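Local coordinates for protein translation elongation factor 1A (Methanosarcina mazei, PDB 3WND) that binds cysteinyl-tRNA(Cys) in its GTP-bound form and probably acts as a translation elongation factor related to SelB, EF-Tu and aIF2 gamma, at residues Ala25-Glu30 with Thr79-Ser84; Asp85-Cys90 with Leu110-Gly115; Lys206-Leu211 with Val262-Ile267. One frame throughout, in Å; residues are numbered along the deposited sequence. Where two conformers were deposited one is given.

Contact 1: residues Ala25-Glu30 with Thr79-Ser84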
ATOM      1  N   ALA A  25      -5.638   2.146  -3.682  1.00 12.69           N
ATOM      2  CA  ALA A  25      -4.526   3.048  -4.002  1.00 11.77           C
ATOM      3  C   ALA A  25      -4.627   3.540  -5.401  1.00 14.89           C
ATOM      4  O   ALA A  25      -4.805   2.768  -6.332  1.00 14.12           O
ATOM      5  CB  ALA A  25      -3.229   2.281  -3.881  1.00 16.36           C
ATOM      6  N   ILE A  26      -4.585   4.850  -5.560  0.62 14.09           N
ATOM      7  CA  ILE A  26      -4.599   5.439  -6.947  0.62 13.87           C
ATOM      8  C   ILE A  26      -3.181   5.939  -7.176  0.62 15.76           C
ATOM      9  O   ILE A  26      -2.665   6.820  -6.433  0.62 17.59           O
ATOM     10  CB  ILE A  26      -5.624   6.629  -7.137  0.62 14.37           C
ATOM     11  CG1 ILE A  26      -7.059   6.300  -6.635  0.62 16.23           C
ATOM     12  CG2 ILE A  26      -5.564   7.116  -8.594  0.62 17.65           C
ATOM     13  CD1 ILE A  26      -7.763   5.126  -7.253  0.62 17.68           C
ATOM     14  N   ILE A  27      -2.531   5.337  -8.181  1.00 12.77           N
ATOM     15  CA  ILE A  27      -1.136   5.572  -8.397  1.00 11.89           C
ATOM     16  C   ILE A  27      -0.839   5.815  -9.874  1.00 13.57           C
ATOM     17  O   ILE A  27      -1.660   5.496 -10.796  1.00 14.32           O
ATOM     18  CB  ILE A  27      -0.273   4.364  -7.875  1.00 15.12           C
ATOM     19  CG1 ILE A  27      -0.537   3.097  -8.717  1.00 16.06           C
ATOM     20  CG2 ILE A  27      -0.499   4.121  -6.330  1.00 14.61           C
ATOM     21  CD1 ILE A  27       0.540   1.997  -8.486  1.00 14.59           C
ATOM     22  N   GLY A  28       0.351   6.276 -10.123  1.00 16.49           N
ATOM     23  CA  GLY A  28       0.923   6.329 -11.459  1.00 18.37           C
ATOM     24  C   GLY A  28       1.806   7.513 -11.698  1.00 22.39           C
ATOM     25  O   GLY A  28       2.133   8.275 -10.742  1.00 22.87           O
ATOM     26  N   THR A  29       2.261   7.633 -12.934  1.00 18.53           N
ATOM     27  CA  THR A  29       3.247   8.648 -13.364  1.00 18.66           C
ATOM     28  C   THR A  29       2.770  10.077 -13.302  1.00 19.93           C
ATOM     29  O   THR A  29       1.593  10.372 -12.937  1.00 23.03           O
ATOM     30  CB  THR A  29       3.779   8.271 -14.808  1.00 15.59           C
ATOM     31  OG1 THR A  29       4.991   9.015 -15.073  1.00 21.60           O
ATOM     32  CG2 THR A  29       2.731   8.477 -15.899  1.00 15.21           C
ATOM     33  N   GLU A  30       3.717  11.007 -13.535  1.00 21.54           N
ATOM     34  CA  GLU A  30       3.315  12.438 -13.633  1.00 19.93           C
ATOM     35  C   GLU A  30       2.268  12.690 -14.686  1.00 19.90           C
ATOM     36  O   GLU A  30       2.288  12.051 -15.747  1.00 22.48           O
ATOM     37  CB  GLU A  30       4.523  13.319 -13.987  1.00 28.93           C
ATOM     38  CG  GLU A  30       5.533  13.342 -12.871  1.00 38.14           C
ATOM     39  CD  GLU A  30       6.797  12.484 -13.131  1.00 58.63           C
ATOM     40  OE1 GLU A  30       6.731  11.299 -13.672  1.00 35.95           O
ATOM     41  OE2 GLU A  30       7.894  13.008 -12.741  1.00 55.02           O
ATOM     42  N   THR A  79       3.632   3.339   0.885  1.00 18.74           N
ATOM     43  CA  THR A  79       2.592   3.478   1.951  1.00 14.20           C
ATOM     44  C   THR A  79       1.203   3.285   1.370  1.00 13.78           C
ATOM     45  O   THR A  79       0.421   2.534   1.961  1.00 15.23           O
ATOM     46  CB  THR A  79       2.719   4.873   2.628  1.00 17.97           C
ATOM     47  OG1 THR A  79       4.026   5.036   3.209  1.00 20.17           O
ATOM     48  CG2 THR A  79       1.628   5.065   3.692  1.00 18.90           C
ATOM     49  N   ALA A  80       0.877   3.958   0.236  1.00 14.21           N
ATOM     50  CA  ALA A  80      -0.442   3.807  -0.339  1.00 14.52           C
ATOM     51  C   ALA A  80      -0.708   2.346  -0.661  1.00 15.04           C
ATOM     52  O   ALA A  80      -1.780   1.846  -0.395  1.00 14.03           O
ATOM     53  CB  ALA A  80      -0.495   4.593  -1.639  1.00 13.64           C
ATOM     54  N   LEU A  81       0.312   1.700  -1.223  1.00 14.34           N
ATOM     55  CA  LEU A  81       0.130   0.290  -1.563  1.00 16.77           C
ATOM     56  C   LEU A  81      -0.053  -0.625  -0.353  1.00 14.19           C
ATOM     57  O   LEU A  81      -0.867  -1.519  -0.400  1.00 14.57           O
ATOM     58  CB  LEU A  81       1.218  -0.261  -2.482  1.00 15.92           C
ATOM     59  CG  LEU A  81       1.166   0.362  -3.919  1.00 14.41           C
ATOM     60  CD1 LEU A  81       2.305  -0.051  -4.803  1.00 15.12           C
ATOM     61  CD2 LEU A  81      -0.216   0.098  -4.658  1.00 13.25           C
ATOM     62  N   ASN A  82       0.779  -0.476   0.670  1.00 13.89           N
ATOM     63  CA  ASN A  82       0.695  -1.383   1.802  1.00 14.46           C
ATOM     64  C   ASN A  82      -0.438  -1.098   2.766  1.00 19.24           C
ATOM     65  O   ASN A  82      -0.593  -1.862   3.721  1.00 23.72           O
ATOM     66  CB  ASN A  82       2.084  -1.384   2.566  1.00 16.55           C
ATOM     67  CG  ASN A  82       3.148  -2.371   1.886  1.00 24.73           C
ATOM     68  OD1 ASN A  82       2.761  -3.238   1.062  1.00 22.94           O
ATOM     69  ND2 ASN A  82       4.458  -2.291   2.300  1.00 18.45           N
ATOM     70  N   ILE A  83      -1.238  -0.046   2.519  1.00 16.85           N
ATOM     71  CA  ILE A  83      -2.521   0.124   3.265  1.00 16.85           C
ATOM     72  C   ILE A  83      -3.729  -0.205   2.443  1.00 17.22           C
ATOM     73  O   ILE A  83      -4.826  -0.190   2.941  1.00 21.19           O
ATOM     74  CB  ILE A  83      -2.629   1.569   3.890  1.00 21.78           C
ATOM     75  CG1 ILE A  83      -2.907   2.606   2.860  1.00 20.57           C
ATOM     76  CG2 ILE A  83      -1.457   1.839   4.838  1.00 26.79           C
ATOM     77  CD1 ILE A  83      -2.930   4.034   3.515  1.00 22.57           C
ATOM     78  N   SER A  84      -3.495  -0.502   1.157  1.00 15.32           N
ATOM     79  CA  SER A  84      -4.592  -0.757   0.260  1.00 15.52           C
ATOM     80  C   SER A  84      -4.691  -2.203  -0.157  1.00 14.95           C
ATOM     81  O   SER A  84      -3.704  -2.980  -0.074  1.00 18.74           O
ATOM     82  CB  SER A  84      -4.447   0.148  -0.977  1.00 16.66           C
ATOM     83  OG  SER A  84      -4.477   1.509  -0.585  1.00 17.59           O
TER
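L81 turns CG to the side of its backbone N (chi1 -68°). CD1 runs on in an extended line, and the second methyl, CD2, is left facing the strand. CD2 lies 3.8 Å from A25 CB and, more loosely, 4.3 Å from I27 CD1. A80 comes in beside it, with its CB 4.2 Å from A25 CB. The A25 methyl points toward the helix and sits among A80, L81 and S84.

S84 meets the same methyl: its OG is 3.6 Å from A25 CB. OG lies beside its own backbone N (chi1 -61°) and turns back to A80 within the same segment. There it gives a hydrogen bond to A80 O, 2.7 Å from OG to O, with the donor tilted 22° from the carbonyl plane. The bond satisfies a buried polar pair. S84 OG also approaches A25 N, but at a poor angle for a bond. That amide belongs to the strand pairing with 86-91.

Helix 74-83 lies on the sheet here, as the helical part of a beta-alpha-beta crossover from strand 61-66 to strand 86-91 that spans strand 21-28. Strand 21-28 leads into the loop and helix start with S32-S36, residues that bind GDP in another structure of this protein, as in the P-loop G domain of translational GTPases.

Contact 2: residues Asp85-Cys90 with Leu110-Gly115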
ATOM      1  N   ASP A  85      -5.864  -2.596  -0.674  1.00 13.36           N
ATOM      2  CA  ASP A  85      -5.997  -3.948  -1.216  1.00 13.72           C
ATOM      3  C   ASP A  85      -6.180  -3.972  -2.717  1.00 12.70           C
ATOM      4  O   ASP A  85      -6.063  -5.054  -3.302  1.00 14.28           O
ATOM      5  CB  ASP A  85      -7.193  -4.692  -0.547  1.00 16.04           C
ATOM      6  CG  ASP A  85      -6.859  -5.063   0.927  1.00 23.35           C
ATOM      7  OD1 ASP A  85      -5.750  -5.589   1.224  1.00 27.74           O
ATOM      8  OD2 ASP A  85      -7.704  -4.819   1.736  1.00 25.12           O
ATOM      9  N   ILE A  86      -6.505  -2.809  -3.306  1.00 13.10           N
ATOM     10  CA  ILE A  86      -6.754  -2.734  -4.755  1.00 13.22           C
ATOM     11  C   ILE A  86      -5.898  -1.584  -5.263  1.00 13.13           C
ATOM     12  O   ILE A  86      -5.862  -0.553  -4.598  1.00 14.83           O
ATOM     13  CB  ILE A  86      -8.227  -2.319  -5.026  1.00 14.92           C
ATOM     14  CG1 ILE A  86      -9.189  -3.410  -4.498  1.00 16.39           C
ATOM     15  CG2 ILE A  86      -8.448  -2.141  -6.541  1.00 16.22           C
ATOM     16  CD1 ILE A  86     -10.686  -3.030  -4.525  1.00 18.25           C
ATOM     17  N   ALA A  87      -5.244  -1.796  -6.427  1.00 11.19           N
ATOM     18  CA  ALA A  87      -4.406  -0.716  -7.014  1.00 12.34           C
ATOM     19  C   ALA A  87      -5.045  -0.279  -8.285  1.00 12.36           C
ATOM     20  O   ALA A  87      -5.408  -1.123  -9.090  1.00 13.59           O
ATOM     21  CB  ALA A  87      -2.945  -1.173  -7.292  1.00 14.57           C
ATOM     22  N   VAL A  88      -5.197   1.028  -8.453  1.00 11.28           N
ATOM     23  CA  VAL A  88      -5.623   1.558  -9.770  1.00 11.08           C
ATOM     24  C   VAL A  88      -4.425   2.326 -10.331  1.00 12.23           C
ATOM     25  O   VAL A  88      -3.981   3.330  -9.732  1.00 12.24           O
ATOM     26  CB  VAL A  88      -6.781   2.544  -9.609  1.00 10.17           C
ATOM     27  CG1 VAL A  88      -7.077   3.218 -10.990  1.00 13.44           C
ATOM     28  CG2 VAL A  88      -8.000   1.756  -9.084  1.00 14.30           C
ATOM     29  N   LEU A  89      -3.830   1.768 -11.402  1.00 12.08           N
ATOM     30  CA  LEU A  89      -2.617   2.348 -12.035  1.00  9.88           C
ATOM     31  C   LEU A  89      -3.081   3.234 -13.161  1.00 12.14           C
ATOM     32  O   LEU A  89      -3.746   2.728 -14.099  1.00 12.29           O
ATOM     33  CB  LEU A  89      -1.664   1.246 -12.490  1.00 11.15           C
ATOM     34  CG  LEU A  89      -0.536   1.701 -13.380  1.00  9.60           C
ATOM     35  CD1 LEU A  89       0.380   2.725 -12.596  1.00 11.51           C
ATOM     36  CD2 LEU A  89       0.243   0.461 -13.852  1.00 12.40           C
ATOM     37  N   CYS A  90      -2.812   4.506 -13.031  1.00 10.78           N
ATOM     38  CA  CYS A  90      -3.315   5.490 -14.042  1.00 11.76           C
ATOM     39  C   CYS A  90      -2.231   5.671 -15.109  1.00 11.04           C
ATOM     40  O   CYS A  90      -1.125   5.993 -14.814  1.00 13.44           O
ATOM     41  CB  CYS A  90      -3.546   6.829 -13.327  1.00 11.67           C
ATOM     42  SG  CYS A  90      -4.887   6.755 -12.168  1.00 14.04           S
ATOM     43  N   LEU A 110       5.792  -6.535  -5.264  1.00 12.90           N
ATOM     44  CA  LEU A 110       4.888  -6.669  -4.093  1.00 12.46           C
ATOM     45  C   LEU A 110       3.975  -7.877  -4.174  1.00 13.92           C
ATOM     46  O   LEU A 110       3.260  -8.206  -3.250  1.00 16.17           O
ATOM     47  CB  LEU A 110       4.103  -5.370  -3.906  1.00 12.60           C
ATOM     48  CG  LEU A 110       4.942  -4.218  -3.295  1.00 13.79           C
ATOM     49  CD1 LEU A 110       4.263  -2.868  -3.479  1.00 15.33           C
ATOM     50  CD2 LEU A 110       5.065  -4.535  -1.800  1.00 16.79           C
ATOM     51  N   GLY A 111       3.907  -8.476  -5.350  1.00 12.77           N
ATOM     52  CA  GLY A 111       2.863  -9.583  -5.549  1.00 14.47           C
ATOM     53  C   GLY A 111       1.475  -9.030  -5.386  1.00 14.64           C
ATOM     54  O   GLY A 111       0.614  -9.726  -4.892  1.00 17.11           O
ATOM     55  N   PHE A 112       1.239  -7.823  -5.918  1.00 13.55           N
ATOM     56  CA  PHE A 112       0.035  -7.121  -5.606  1.00 11.63           C
ATOM     57  C   PHE A 112      -1.006  -7.755  -6.488  1.00 14.68           C
ATOM     58  O   PHE A 112      -1.004  -7.573  -7.714  1.00 25.01           O
ATOM     59  CB  PHE A 112       0.174  -5.625  -5.917  1.00 14.19           C
ATOM     60  CG  PHE A 112      -0.797  -4.793  -5.134  1.00 13.43           C
ATOM     61  CD1 PHE A 112      -0.409  -4.176  -3.943  1.00 17.41           C
ATOM     62  CD2 PHE A 112      -2.140  -4.735  -5.522  1.00 12.48           C
ATOM     63  CE1 PHE A 112      -1.346  -3.488  -3.205  1.00 15.82           C
ATOM     64  CE2 PHE A 112      -3.088  -4.046  -4.752  1.00 13.07           C
ATOM     65  CZ  PHE A 112      -2.675  -3.404  -3.617  1.00 14.33           C
ATOM     66  N   LYS A 113      -1.958  -8.405  -5.850  1.00 16.24           N
ATOM     67  CA  LYS A 113      -2.876  -9.241  -6.646  1.00 25.52           C
ATOM     68  C   LYS A 113      -3.965  -8.492  -7.435  1.00 25.67           C
ATOM     69  O   LYS A 113      -4.139  -8.688  -8.685  1.00 23.18           O
ATOM     70  CB  LYS A 113      -3.332 -10.534  -5.910  1.00 38.69           C
ATOM     71  CG  LYS A 113      -2.182 -11.604  -5.666  1.00 35.75           C
ATOM     72  CD  LYS A 113      -1.749 -12.302  -6.995  1.00 37.49           C
ATOM     73  CE  LYS A 113      -0.627 -13.311  -6.776  1.00 61.37           C
ATOM     74  NZ  LYS A 113      -0.969 -14.509  -5.904  1.00 34.83           N
ATOM     75  N   HIS A 114      -4.571  -7.516  -6.791  1.00 14.44           N
ATOM     76  CA  HIS A 114      -5.877  -7.049  -7.265  1.00 13.65           C
ATOM     77  C   HIS A 114      -5.679  -5.635  -7.745  1.00 13.10           C
ATOM     78  O   HIS A 114      -5.219  -4.756  -6.999  1.00 15.49           O
ATOM     79  CB  HIS A 114      -6.767  -6.978  -6.042  1.00 15.43           C
ATOM     80  CG  HIS A 114      -7.070  -8.289  -5.491  1.00 16.80           C
ATOM     81  ND1 HIS A 114      -7.900  -9.149  -6.163  1.00 16.55           N
ATOM     82  CD2 HIS A 114      -6.738  -8.888  -4.308  1.00 15.32           C
ATOM     83  CE1 HIS A 114      -8.054 -10.275  -5.458  1.00 19.97           C
ATOM     84  NE2 HIS A 114      -7.361 -10.126  -4.298  1.00 17.89           N
ATOM     85  N   GLY A 115      -5.992  -5.384  -9.006  1.00 12.30           N
ATOM     86  CA  GLY A 115      -5.837  -4.040  -9.570  1.00 11.88           C
ATOM     87  C   GLY A 115      -6.605  -3.870 -10.877  1.00  9.71           C
ATOM     88  O   GLY A 115      -7.280  -4.821 -11.406  1.00 14.08           O
TER
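A87 N gives a hydrogen bond to H114 O, 3.0 Å long with an N-H...O angle of 154°. This is the tight part of the contact. The same carbonyl is met by I86 CA, whose C-H points at H114 O from 3.4 Å, so two neighbouring groups of the strand close on one oxygen. Next along, G115 brings its CA to 3.0 Å from A87 O. G115 has no side chain, and the two backbones come very close.

F112 packs beside this pairing. Its CG is anti to the backbone N (chi1 -157°), which swings the ring across to the start of the strand. CE2 does most of the touching: it is 3.8 Å from A87 CB and 3.5 Å from D85 O. H114 O lies in the ring plane at its edge. L81 of helix 74-83 packs on the same side chain.

A87 and G115 form a parallel bridge. It begins the pairing of strand 86-91 with strand 115-119, and helix 98-109 makes the beta-alpha-beta crossover between them. G111, with positive phi, ends that helix in a Schellman motif.

D85 and H114 are partly exposed but still in touch, with H114 CB 3.4 Å from D85 O. Their polar ends are held by helix 167-187, where H114 NE2 bonds to E184 and D85 OD2 to N185. The open side is at K113, whose side chain points away from the strand and is exposed to solvent.

Contact 3: residues Lys206-Leu211 with Val262-Ile267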
ATOM      1  N   LYS A 206      -9.397  14.060  23.449  1.00 67.99           N
ATOM      2  CA  LYS A 206      -9.408  12.635  23.041  1.00 60.33           C
ATOM      3  C   LYS A 206      -8.029  12.017  23.371  1.00 57.03           C
ATOM      4  O   LYS A 206      -7.928  10.822  23.750  1.00 55.81           O
ATOM      5  CB  LYS A 206      -9.779  12.479  21.533  1.00 86.90           C
ATOM      6  CG  LYS A 206     -11.300  12.412  21.146  1.00 69.69           C
ATOM      7  CD  LYS A 206     -11.569  12.015  19.652  1.00 92.50           C
ATOM      8  CE  LYS A 206     -11.629  10.479  19.392  1.00 72.13           C
ATOM      9  NZ  LYS A 206     -11.747   9.921  18.001  1.00 68.34           N
ATOM     10  N   GLY A 207      -6.992  12.861  23.257  1.00 46.41           N
ATOM     11  CA  GLY A 207      -5.593  12.482  23.453  1.00 37.21           C
ATOM     12  C   GLY A 207      -5.115  11.720  22.228  1.00 29.67           C
ATOM     13  O   GLY A 207      -5.465  12.122  21.075  1.00 32.68           O
ATOM     14  N   CYS A 208      -4.346  10.629  22.456  1.00 25.33           N
ATOM     15  CA  CYS A 208      -3.604   9.971  21.367  1.00 21.69           C
ATOM     16  C   CYS A 208      -4.606   9.250  20.414  1.00 19.38           C
ATOM     17  O   CYS A 208      -5.342   8.334  20.860  1.00 19.64           O
ATOM     18  CB  CYS A 208      -2.625   8.944  21.913  1.00 27.17           C
ATOM     19  SG  CYS A 208      -1.638   8.091  20.615  1.00 22.29           S
ATOM     20  N   VAL A 209      -4.600   9.649  19.135  1.00 18.59           N
ATOM     21  CA  VAL A 209      -5.378   8.992  18.095  1.00 16.45           C
ATOM     22  C   VAL A 209      -4.411   8.470  16.993  1.00 20.54           C
ATOM     23  O   VAL A 209      -3.447   9.169  16.574  1.00 16.73           O
ATOM     24  CB  VAL A 209      -6.452   9.943  17.514  1.00 20.29           C
ATOM     25  CG1 VAL A 209      -7.139   9.307  16.252  1.00 23.21           C
ATOM     26  CG2 VAL A 209      -7.449  10.279  18.626  1.00 23.85           C
ATOM     27  N   VAL A 210      -4.649   7.232  16.515  1.00 18.79           N
ATOM     28  CA  VAL A 210      -3.853   6.751  15.383  1.00 17.21           C
ATOM     29  C   VAL A 210      -4.856   6.377  14.307  1.00 15.99           C
ATOM     30  O   VAL A 210      -5.976   5.982  14.605  1.00 18.10           O
ATOM     31  CB  VAL A 210      -2.982   5.540  15.755  1.00 15.50           C
ATOM     32  CG1 VAL A 210      -1.910   5.940  16.778  1.00 20.17           C
ATOM     33  CG2 VAL A 210      -3.842   4.346  16.147  1.00 21.21           C
ATOM     34  N   LEU A 211      -4.437   6.538  13.065  1.00 13.94           N
ATOM     35  CA  LEU A 211      -5.240   6.092  11.893  1.00 14.10           C
ATOM     36  C   LEU A 211      -4.391   4.998  11.277  1.00 14.95           C
ATOM     37  O   LEU A 211      -3.121   5.053  11.179  1.00 15.64           O
ATOM     38  CB  LEU A 211      -5.412   7.195  10.880  1.00 17.12           C
ATOM     39  CG  LEU A 211      -5.809   8.571  11.460  1.00 17.80           C
ATOM     40  CD1 LEU A 211      -5.961   9.565  10.331  1.00 20.50           C
ATOM     41  CD2 LEU A 211      -7.074   8.471  12.283  1.00 21.45           C
ATOM     42  N   VAL A 262       0.002   5.777  25.660  1.00 26.07           N
ATOM     43  CA  VAL A 262       1.074   6.172  24.701  1.00 20.08           C
ATOM     44  C   VAL A 262       0.795   7.572  24.137  1.00 23.40           C
ATOM     45  O   VAL A 262      -0.374   7.994  23.987  1.00 26.97           O
ATOM     46  CB  VAL A 262       1.284   5.096  23.608  1.00 19.74           C
ATOM     47  CG1 VAL A 262       0.035   5.000  22.699  1.00 21.58           C
ATOM     48  CG2 VAL A 262       2.492   5.396  22.744  1.00 21.97           C
ATOM     49  N   GLN A 263       1.848   8.329  23.883  1.00 23.66           N
ATOM     50  CA  GLN A 263       1.675   9.700  23.410  1.00 24.91           C
ATOM     51  C   GLN A 263       1.904   9.724  21.868  1.00 20.03           C
ATOM     52  O   GLN A 263       2.745   8.990  21.313  1.00 20.20           O
ATOM     53  CB  GLN A 263       2.693  10.623  24.102  1.00 29.06           C
ATOM     54  CG  GLN A 263       2.464  10.847  25.612  1.00 30.03           C
ATOM     55  CD  GLN A 263       3.587  11.692  26.195  1.00 26.50           C
ATOM     56  OE1 GLN A 263       4.517  11.163  26.815  1.00 44.30           O
ATOM     57  NE2 GLN A 263       3.571  12.949  25.903  1.00 36.63           N
ATOM     58  N   ALA A 264       1.087  10.500  21.161  1.00 26.25           N
ATOM     59  CA  ALA A 264       1.191  10.565  19.672  1.00 23.45           C
ATOM     60  C   ALA A 264       2.629  10.971  19.281  1.00 23.30           C
ATOM     61  O   ALA A 264       3.191  10.482  18.334  1.00 24.09           O
ATOM     62  CB  ALA A 264       0.197  11.528  19.100  1.00 32.37           C
ATOM     63  N   LYS A 265       3.265  11.830  20.088  1.00 22.24           N
ATOM     64  CA  LYS A 265       4.638  12.257  19.708  1.00 23.22           C
ATOM     65  C   LYS A 265       5.648  11.045  19.655  1.00 25.07           C
ATOM     66  O   LYS A 265       6.741  11.115  19.086  1.00 29.74           O
ATOM     67  CB  LYS A 265       5.192  13.305  20.733  1.00 21.64           C
ATOM     68  CG  LYS A 265       5.481  12.705  22.118  1.00 28.01           C
ATOM     69  CD  LYS A 265       6.180  13.682  23.064  1.00 33.50           C
ATOM     70  CE  LYS A 265       6.474  12.936  24.350  1.00 33.37           C
ATOM     71  NZ  LYS A 265       7.786  12.242  24.308  1.00 32.84           N
ATOM     72  N   ASP A 266       5.329   9.940  20.285  1.00 23.75           N
ATOM     73  CA  ASP A 266       6.225   8.769  20.283  1.00 24.43           C
ATOM     74  C   ASP A 266       5.822   7.704  19.245  1.00 22.03           C
ATOM     75  O   ASP A 266       6.431   6.609  19.190  1.00 23.61           O
ATOM     76  CB  ASP A 266       6.200   8.136  21.647  1.00 21.80           C
ATOM     77  CG  ASP A 266       6.760   9.053  22.689  1.00 24.21           C
ATOM     78  OD1 ASP A 266       7.792   9.766  22.392  1.00 25.08           O
ATOM     79  OD2 ASP A 266       6.168   9.067  23.804  1.00 25.91           O
ATOM     80  N   ILE A 267       4.836   8.025  18.407  1.00 21.57           N
ATOM     81  CA  ILE A 267       4.372   7.087  17.365  1.00 17.44           C
ATOM     82  C   ILE A 267       4.734   7.654  16.006  1.00 17.69           C
ATOM     83  O   ILE A 267       4.429   8.828  15.744  1.00 21.48           O
ATOM     84  CB  ILE A 267       2.830   6.853  17.473  1.00 16.36           C
ATOM     85  CG1 ILE A 267       2.537   6.350  18.923  1.00 18.79           C
ATOM     86  CG2 ILE A 267       2.384   5.900  16.392  1.00 18.30           C
ATOM     87  CD1 ILE A 267       1.045   5.942  19.105  1.00 19.19           C
TER
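C208 and A264 bring their CA atoms to 5.1 Å where strand 207-211 passes the 3-10 turn 264-266, and no hydrogen bond joins the two segments. The strand's own backbone bonds go to its neighbours, with C208 paired to L259 and V210 to M257.

C208 is the centre of the contact. With chi1 at -179° it directs SG away from its own N, toward the 3-10 turn. CB rests 3.2 Å from V262 O. SG lies 3.7 Å from A264 N, with no bond between them. Three methyls of the loop meet the sulfur. The nearest is I267 CD1, 3.8 Å from SG, with V262 CG1 and A264 CB a little farther off. The thiol is thus buried among methyl groups and backbone.

I267 holds an extended chain (chi2 -174°), which lets CD1 serve two neighbours at once. Besides the sulfur it meets V210 CG1 at 3.8 Å. The V210 and I267 side chains cross at about a right angle. I267 also touches A200 of strand 194-203, and V262 touches I234 of strand 232-241.

Backbone bonds from D266 N to Q263 O and from I267 N to A264 O shape the turn that presents A264 and I267. The outer side of the turn is polar. K265 NZ makes a salt bridge to D266 OD1, away from C208.

The loop between strands 254-260 and 272-274 thus folds its apolar side chains over one end of a curled antiparallel sheet. This is consistent with the beta-barrel second domain of SelB-like elongation factors.

In the fold
Contacts 1 and 2 belong to one sheet and touch each other. Strands 21-28 and 86-91 are neighbours in it, and I27 O and A25 O probably accept hydrogen bonds from C90 N and V88 N. Contact 1 is buried, and lays a helix on the sheet through alanine, leucine and isoleucine side chains. Contact 2 is only partly buried; it starts the pairing of the next strand, 115-119, by a backbone bond and keeps a polar rim. Contact 3 lies in a separate beta domain, its centre about 25 Å from that of contact 1. Like contact 1 it is buried and has no hydrogen bond across it; only contact 2 has one. Sulfur and methyl packing hold its loop to a strand.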